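Local coordinates for 3-methyladenine dna-glycosylase (Archaeoglobus fulgidus, PDB 2JHN), which is a DNA repair protein of the helix-hairpin-helix (HhH-GPD) superfamily that also carries a TATA-box binding protein-like domain, at residues A[135-138]-A[139-142]; A[262-265]-A[266-270]; A[271-274]-A[275-278]. The protein carries 1 engineered substitution. One frame throughout, in Å; residues are numbered along the deposited sequence.

Contact 1 of 3, residues A[135-138]-A[139-142]. With MBO (mercuribenzoic acid), chain C.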
loop_
_atom_site.group_PDB
_atom_site.type_symbol
_atom_site.label_atom_id
_atom_site.label_comp_id
_atom_site.label_asym_id
_atom_site.label_seq_id
_atom_site.Cartn_x
_atom_site.Cartn_y
_atom_site.Cartn_z
ATOM N N VAL A 135 10.620 9.940 -3.396
ATOM C CA VAL A 135 11.078 10.828 -2.287
ATOM C C VAL A 135 10.353 10.482 -0.960
ATOM O O VAL A 135 10.968 10.469 0.120
ATOM C CB VAL A 135 10.923 12.355 -2.645
ATOM C CG1 VAL A 135 11.081 13.249 -1.417
ATOM C CG2 VAL A 135 11.929 12.778 -3.734
ATOM N N ALA A 136 9.057 10.184 -1.055
ATOM C CA ALA A 136 8.241 9.802 0.105
ATOM C C ALA A 136 8.761 8.527 0.755
ATOM O O ALA A 136 8.844 8.440 1.972
ATOM C CB ALA A 136 6.773 9.624 -0.297
ATOM N N GLU A 137 9.098 7.538 -0.068
ATOM C CA GLU A 137 9.616 6.262 0.418
ATOM C C GLU A 137 10.993 6.381 1.105
ATOM O O GLU A 137 11.278 5.679 2.079
ATOM C CB GLU A 137 9.641 5.250 -0.724
ATOM C CG GLU A 137 8.229 4.858 -1.208
ATOM C CD GLU A 137 7.526 3.899 -0.250
ATOM O OE1 GLU A 137 6.888 4.380 0.720
ATOM O OE2 GLU A 137 7.612 2.663 -0.475
ATOM N N LYS A 138 11.847 7.270 0.590
ATOM C CA LYS A 138 13.125 7.547 1.259
ATOM C C LYS A 138 12.901 8.180 2.625
ATOM O O LYS A 138 13.608 7.856 3.579
ATOM C CB LYS A 138 14.024 8.443 0.392
ATOM C CG LYS A 138 14.566 7.718 -0.812
ATOM C CD LYS A 138 15.494 8.606 -1.619
ATOM C CE LYS A 138 15.870 7.899 -2.904
ATOM N NZ LYS A 138 17.087 8.514 -3.509
ATOM N N LEU A 139 11.911 9.071 2.721
ATOM C CA LEU A 139 11.535 9.667 4.001
ATOM C C LEU A 139 11.028 8.592 4.964
ATOM O O LEU A 139 11.426 8.569 6.134
ATOM C CB LEU A 139 10.511 10.783 3.821
ATOM C CG LEU A 139 11.118 12.122 3.395
ATOM C CD1 LEU A 139 10.068 13.094 2.888
ATOM C CD2 LEU A 139 11.898 12.744 4.564
ATOM N N ALA A 140 10.181 7.676 4.461
ATOM C CA ALA A 140 9.710 6.543 5.264
ATOM C C ALA A 140 10.882 5.722 5.815
ATOM O O ALA A 140 10.878 5.346 6.994
ATOM C CB ALA A 140 8.776 5.629 4.441
ATOM N N ALA A 141 11.854 5.428 4.948
ATOM C CA ALA A 141 13.042 4.669 5.351
ATOM C C ALA A 141 13.849 5.373 6.465
ATOM O O ALA A 141 14.341 4.711 7.370
ATOM C CB ALA A 141 13.904 4.329 4.152
ATOM N N LYS A 142 13.934 6.700 6.423
ATOM C CA LYS A 142 14.614 7.469 7.477
ATOM C C LYS A 142 13.887 7.274 8.806
ATOM O O LYS A 142 14.490 6.968 9.836
ATOM C CB LYS A 142 14.647 8.955 7.120
ATOM C CG LYS A 142 15.421 9.308 5.859
ATOM C CD LYS A 142 16.783 9.851 6.251
ATOM C CE LYS A 142 17.551 10.323 5.044
ATOM N NZ LYS A 142 19.000 10.092 5.294
HETATM HG HG MBO C . 16.028 9.684 10.526
HETATM C CE1 MBO C . 17.893 8.623 9.765
HETATM C CE2 MBO C . 18.931 9.381 9.240
HETATM C CE3 MBO C . 20.061 8.719 8.784
HETATM C CE4 MBO C . 20.133 7.329 8.843
HETATM C CE5 MBO C . 19.086 6.582 9.380
HETATM C CE6 MBO C . 17.951 7.234 9.847
HETATM C CZ MBO C . 21.354 6.630 8.335
HETATM O OZ1 MBO C . 21.469 5.407 8.515
HETATM O OZ2 MBO C . 22.217 7.288 7.725
#

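Contact 2 of 3, residues A[262-265]-A[266-270]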
loop_
_atom_site.group_PDB
_atom_site.type_symbol
_atom_site.label_atom_id
_atom_site.label_comp_id
_atom_site.label_asym_id
_atom_site.label_seq_id
_atom_site.Cartn_x
_atom_site.Cartn_y
_atom_site.Cartn_z
ATOM N N VAL A 262 -12.366 11.564 -14.832
ATOM C CA VAL A 262 -11.787 10.301 -14.373
ATOM C C VAL A 262 -12.734 9.560 -13.428
ATOM O O VAL A 262 -12.924 8.359 -13.564
ATOM C CB VAL A 262 -10.416 10.505 -13.738
ATOM C CG1 VAL A 262 -9.930 9.222 -13.020
ATOM C CG2 VAL A 262 -9.417 10.958 -14.778
ATOM N N ARG A 263 -13.332 10.283 -12.476
ATOM C CA ARG A 263 -14.377 9.709 -11.633
ATOM C C ARG A 263 -15.533 9.102 -12.399
ATOM O O ARG A 263 -16.076 8.066 -12.009
ATOM C CB ARG A 263 -14.922 10.772 -10.669
ATOM C CG ARG A 263 -14.545 10.521 -9.260
ATOM C CD ARG A 263 -14.969 11.639 -8.354
ATOM N NE ARG A 263 -13.929 11.803 -7.359
ATOM C CZ ARG A 263 -13.075 12.821 -7.313
ATOM N NH1 ARG A 263 -13.144 13.813 -8.198
ATOM N NH2 ARG A 263 -12.153 12.846 -6.360
ATOM N N GLU A 264 -15.924 9.780 -13.480
ATOM C CA GLU A 264 -17.024 9.357 -14.325
ATOM C C GLU A 264 -16.665 8.036 -15.020
ATOM O O GLU A 264 -17.457 7.094 -14.985
ATOM C CB GLU A 264 -17.369 10.483 -15.323
ATOM C CG GLU A 264 -18.486 10.194 -16.317
ATOM C CD GLU A 264 -18.364 11.023 -17.598
ATOM O OE1 GLU A 264 -18.018 12.227 -17.531
ATOM O OE2 GLU A 264 -18.603 10.456 -18.685
ATOM N N ILE A 265 -15.469 7.975 -15.608
ATOM C CA ILE A 265 -14.892 6.739 -16.174
ATOM C C ILE A 265 -14.855 5.562 -15.184
ATOM O O ILE A 265 -15.293 4.445 -15.505
ATOM C CB ILE A 265 -13.466 6.977 -16.786
ATOM C CG1 ILE A 265 -13.585 7.421 -18.240
ATOM C CG2 ILE A 265 -12.591 5.684 -16.726
ATOM C CD1 ILE A 265 -14.372 6.424 -19.134
ATOM N N ALA A 266 -14.326 5.807 -13.985
ATOM C CA ALA A 266 -14.297 4.760 -12.958
ATOM C C ALA A 266 -15.689 4.235 -12.616
ATOM O O ALA A 266 -15.890 3.023 -12.487
ATOM C CB ALA A 266 -13.588 5.266 -11.700
ATOM N N ARG A 267 -16.666 5.142 -12.486
ATOM C CA ARG A 267 -18.041 4.738 -12.239
ATOM C C ARG A 267 -18.567 3.859 -13.360
ATOM O O ARG A 267 -19.149 2.814 -13.105
ATOM C CB ARG A 267 -18.956 5.957 -12.067
ATOM C CG ARG A 267 -19.114 6.442 -10.649
ATOM C CD ARG A 267 -20.262 7.458 -10.517
ATOM N NE ARG A 267 -20.188 8.547 -11.495
ATOM C CZ ARG A 267 -19.488 9.675 -11.351
ATOM N NH1 ARG A 267 -18.786 9.919 -10.252
ATOM N NH2 ARG A 267 -19.501 10.578 -12.323
ATOM N N GLU A 268 -18.320 4.278 -14.602
ATOM C CA GLU A 268 -18.841 3.578 -15.781
ATOM C C GLU A 268 -18.131 2.257 -16.102
ATOM O O GLU A 268 -18.777 1.279 -16.510
ATOM C CB GLU A 268 -18.842 4.515 -17.012
ATOM C CG GLU A 268 -19.756 5.754 -16.861
ATOM C CD GLU A 268 -19.601 6.789 -17.984
ATOM O OE1 GLU A 268 -18.518 6.886 -18.598
ATOM O OE2 GLU A 268 -20.577 7.523 -18.246
ATOM N N ARG A 269 -16.808 2.219 -15.913
ATOM C CA ARG A 269 -16.004 1.105 -16.390
ATOM C C ARG A 269 -15.358 0.215 -15.322
ATOM O O ARG A 269 -15.011 -0.944 -15.614
ATOM C CB ARG A 269 -14.904 1.647 -17.324
ATOM C CG ARG A 269 -15.489 2.260 -18.597
ATOM C CD ARG A 269 -14.426 2.687 -19.552
ATOM N NE ARG A 269 -14.973 3.139 -20.840
ATOM C CZ ARG A 269 -15.061 2.400 -21.956
ATOM N NH1 ARG A 269 -14.658 1.133 -21.997
ATOM N NH2 ARG A 269 -15.575 2.945 -23.050
ATOM N N PHE A 270 -15.165 0.754 -14.110
ATOM C CA PHE A 270 -14.388 0.004 -13.099
ATOM C C PHE A 270 -15.256 -0.688 -12.046
ATOM O O PHE A 270 -14.895 -1.761 -11.546
ATOM C CB PHE A 270 -13.312 0.864 -12.419
ATOM C CG PHE A 270 -12.349 1.558 -13.364
ATOM C CD1 PHE A 270 -12.197 1.178 -14.709
ATOM C CD2 PHE A 270 -11.564 2.593 -12.881
ATOM C CE1 PHE A 270 -11.287 1.863 -15.545
ATOM C CE2 PHE A 270 -10.659 3.289 -13.705
ATOM C CZ PHE A 270 -10.514 2.905 -15.048
#

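Contact 3 of 3, residues A[271-274]-A[275-278]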
loop_
_atom_site.group_PDB
_atom_site.type_symbol
_atom_site.label_atom_id
_atom_site.label_comp_id
_atom_site.label_asym_id
_atom_site.label_seq_id
_atom_site.Cartn_x
_atom_site.Cartn_y
_atom_site.Cartn_z
ATOM N N GLY A 271 -16.398 -0.066 -11.724
ATOM C CA GLY A 271 -17.389 -0.643 -10.811
ATOM C C GLY A 271 -16.792 -1.204 -9.538
ATOM O O GLY A 271 -15.947 -0.547 -8.909
ATOM N N ARG A 272 -17.193 -2.425 -9.176
ATOM C CA ARG A 272 -16.820 -3.018 -7.883
ATOM C C ARG A 272 -15.309 -3.323 -7.813
ATOM O O ARG A 272 -14.768 -3.635 -6.752
ATOM C CB ARG A 272 -17.638 -4.283 -7.595
ATOM C CG ARG A 272 -17.406 -5.472 -8.527
ATOM C CD ARG A 272 -18.699 -6.323 -8.615
ATOM N NE ARG A 272 -18.560 -7.517 -9.441
ATOM C CZ ARG A 272 -18.772 -7.571 -10.757
ATOM N NH1 ARG A 272 -19.126 -6.491 -11.444
ATOM N NH2 ARG A 272 -18.612 -8.733 -11.388
ATOM N N PHE A 273 -14.659 -3.274 -8.963
ATOM C CA PHE A 273 -13.225 -3.600 -9.076
ATOM C C PHE A 273 -12.319 -2.375 -9.182
ATOM O O PHE A 273 -11.121 -2.515 -9.469
ATOM C CB PHE A 273 -12.991 -4.556 -10.256
ATOM C CG PHE A 273 -13.534 -5.927 -10.020
ATOM C CD1 PHE A 273 -12.999 -6.754 -9.019
ATOM C CD2 PHE A 273 -14.603 -6.399 -10.789
ATOM C CE1 PHE A 273 -13.523 -8.022 -8.788
ATOM C CE2 PHE A 273 -15.124 -7.676 -10.550
ATOM C CZ PHE A 273 -14.601 -8.482 -9.579
ATOM N N ALA A 274 -12.859 -1.183 -8.915
ATOM C CA ALA A 274 -12.073 0.060 -9.054
ATOM C C ALA A 274 -10.776 0.044 -8.212
ATOM O O ALA A 274 -9.727 0.504 -8.687
ATOM C CB ALA A 274 -12.902 1.297 -8.696
ATOM N N ARG A 275 -10.866 -0.479 -6.973
ATOM C CA ARG A 275 -9.666 -0.567 -6.082
ATOM C C ARG A 275 -8.552 -1.487 -6.630
ATOM O O ARG A 275 -7.380 -1.192 -6.483
ATOM C CB ARG A 275 -10.063 -0.991 -4.651
ATOM C CG ARG A 275 -9.060 -0.507 -3.571
ATOM C CD ARG A 275 -9.341 -1.179 -2.225
ATOM N NE ARG A 275 -8.879 -2.562 -2.248
ATOM C CZ ARG A 275 -7.620 -2.925 -2.032
ATOM N NH1 ARG A 275 -6.703 -2.009 -1.748
ATOM N NH2 ARG A 275 -7.275 -4.209 -2.120
ATOM N N ASP A 276 -8.924 -2.605 -7.264
ATOM C CA ASP A 276 -7.941 -3.486 -7.896
ATOM C C ASP A 276 -7.361 -2.813 -9.131
ATOM O O ASP A 276 -6.140 -2.771 -9.347
ATOM C CB ASP A 276 -8.644 -4.792 -8.311
ATOM C CG ASP A 276 -9.211 -5.531 -7.139
ATOM O OD1 ASP A 276 -8.429 -6.173 -6.411
ATOM O OD2 ASP A 276 -10.456 -5.484 -6.945
ATOM N N ILE A 277 -8.242 -2.250 -9.949
ATOM C CA ILE A 277 -7.776 -1.544 -11.157
ATOM C C ILE A 277 -6.848 -0.365 -10.821
ATOM O O ILE A 277 -5.914 -0.058 -11.551
ATOM C CB ILE A 277 -8.995 -1.110 -12.036
ATOM C CG1 ILE A 277 -9.716 -2.373 -12.536
ATOM C CG2 ILE A 277 -8.564 -0.150 -13.181
ATOM C CD1 ILE A 277 -11.159 -2.107 -13.045
ATOM N N LEU A 278 -7.104 0.304 -9.702
ATOM C CA LEU A 278 -6.241 1.370 -9.261
ATOM C C LEU A 278 -4.761 0.941 -9.166
ATOM O O LEU A 278 -3.867 1.691 -9.578
ATOM C CB LEU A 278 -6.719 1.844 -7.880
ATOM C CG LEU A 278 -5.855 2.881 -7.156
ATOM C CD1 LEU A 278 -5.801 4.199 -7.908
ATOM C CD2 LEU A 278 -6.359 3.062 -5.743
HETATM O O HOH W 1 -12.081 -3.533 -5.962
#

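Contact 1 of 3, residues A[135-138]-A[139-142]
K142, whose CG rests 3.3 Å from the carbonyl O of K138 one turn back, also reaches along a mercuribenzoic acid, an unusual neighbour for an otherwise regular helix. Its chain bends at chi2 (-101°), outside the usual staggered values, and this bend brings CD to 3.7 Å from CE2 of the ligand. CD and NZ both sit about 3.5 Å above one face of the benzoate ring, displaced outward past its rim. Around the mercury itself the nearest atom of this helical stretch is the backbone O of K142, 3.2 Å from HG. R146 and C178 complete the pocket.

Behind this end the helix is held by four ordinary bonds, from the N of L139, A140, A141 and K142 to the O of V135, A136, E137 and K138; the bond from A140 N to A136 O measures 2.9 Å. V135 CG1 and L139 CD1 come within 4.4 Å, a light apolar touch between branched side chains one turn apart. L139 also leans on I127 and I131. A136 and A140, small enough for close helix approach, meet I127 and K124 of helix 118-127. K138, by contrast, runs out extended beyond CG, as suits a lysine on the exposed side. This is an amphipathic helix of the HhH-GPD domain, with A136 and A140 facing helix 118-127 and a lysine lining the mercuribenzoic acid pocket.

Contact 2 of 3, residues A[262-265]-A[266-270]
I265 packs against the next turn of its own helix, among A266, E268, R269 and F270, and this is the dense side of the contact. Its CG2 lies 3.9 Å from CZ of F270, oblique to the ring, while CD1 sits at the edge of the R269 guanidinium, 3.8 Å from NE. The branching at CB lets one isoleucine do both: CG2 is anti to the backbone N and serves the phenylalanine, whereas CG1 carries CD1 to the arginine. V247 and F252 add to the apolar surroundings of I265, and F270 meets F236 edge-to-face. Beneath I265 the backbone is drawn close, R269 N reaching I265 O at 2.7 Å. V262 and A266 keep this buried face compact, joined by the bond from A266 N to V262 O.

The looser side is turned to solvent, where R267 and E268 are exposed and E264 partly so. The side chains of E264 and E268 run alongside each other, their carboxylates turned 86° apart and their OE2 atoms 3.6 Å from each other; this like-charge approach is probably eased by K261, which forms a salt bridge with E264. R267 bends at chi3 (-51°) and folds its guanidinium back over its own helix, so that R263 O lies 3.7 Å above one face and NH2 is 3.4 Å from E264 CA. A long arginine suits this place because it can lie along the helix while its charged end stays at the surface. R263 and R269 instead turn their charged ends to D239 and D95 in salt bridges. Helix 259-270 is thus amphipathic, and its later residues widen into a pi-type turn over 266-270, in which A266 O receives F270 N, within the HhH-GPD domain.

Contact 3 of 3, residues A[271-274]-A[275-278]
Backbone hydrogen bonds join F273 to I277 and A274 to L278 as helix 274-287 gets under way. I277 N points almost straight at F273 O (2.9 Å, 175° at the hydrogen), and L278 N meets A274 O at 2.8 Å. F273 occupies the N-cap position, but a phenylalanine side chain can offer no acceptor to the first turn; N234 supplies one from outside, its OD1 taking the N-H of R275. G271, with positive phi, turns the chain out of the preceding helix, a conformation easily reached without a CB, and its O receives A274 N. The result is a tight turn between two consecutive helices, 259-270 and 274-287, in the helical part of this HhH-GPD family protein.

Apolar contact falls to F273 CB and I277 CD1, 4.1 Å apart. I277 CG1 lies 3.4 Å from the carbonyl O of F273, beside the backbone bond. In ring packing, R272 CG lies over one face of F273 and F273 CE2 over the R272 guanidinium, both offset toward the rim.

Polar side-chain interactions gather on D276, apart from the salt bridge of R272 to E87. D276 OD2 lies in the plane of the F273 ring at the edge, 3.5 Å from CD1, with carboxylate and ring planes 52° apart. An acid in the first turn should be favoured by the helix dipole. A water donates to both D276 OD2 (2.7 Å) and R272 O (2.8 Å), bridging the turn to the helix, and R110 forms a salt bridge with the same OD2, while A111 N bonds to OD1.

How the contacts relate
Contact 3 is buried, whereas contacts 1 and 2 each combine a buried face with an exposed one. Contacts 2 and 3 are neighbours in chain and space: helix 259-270 runs into the turn before helix 274-287, A266 O probably accepts a hydrogen bond from G271 N, and F270 CB packs 3.7 Å from I277 CD1. Contact 1 stands apart, its centre about 27 Å from that of contact 3, on the other side of the chain's centre. Chemistry follows place: alanines and a ligand-lining lysine in 135-142, charged side chains along the outer face of 262-270, and a buried carboxylate, D276, paired with R110 and bridged by water at 271-278.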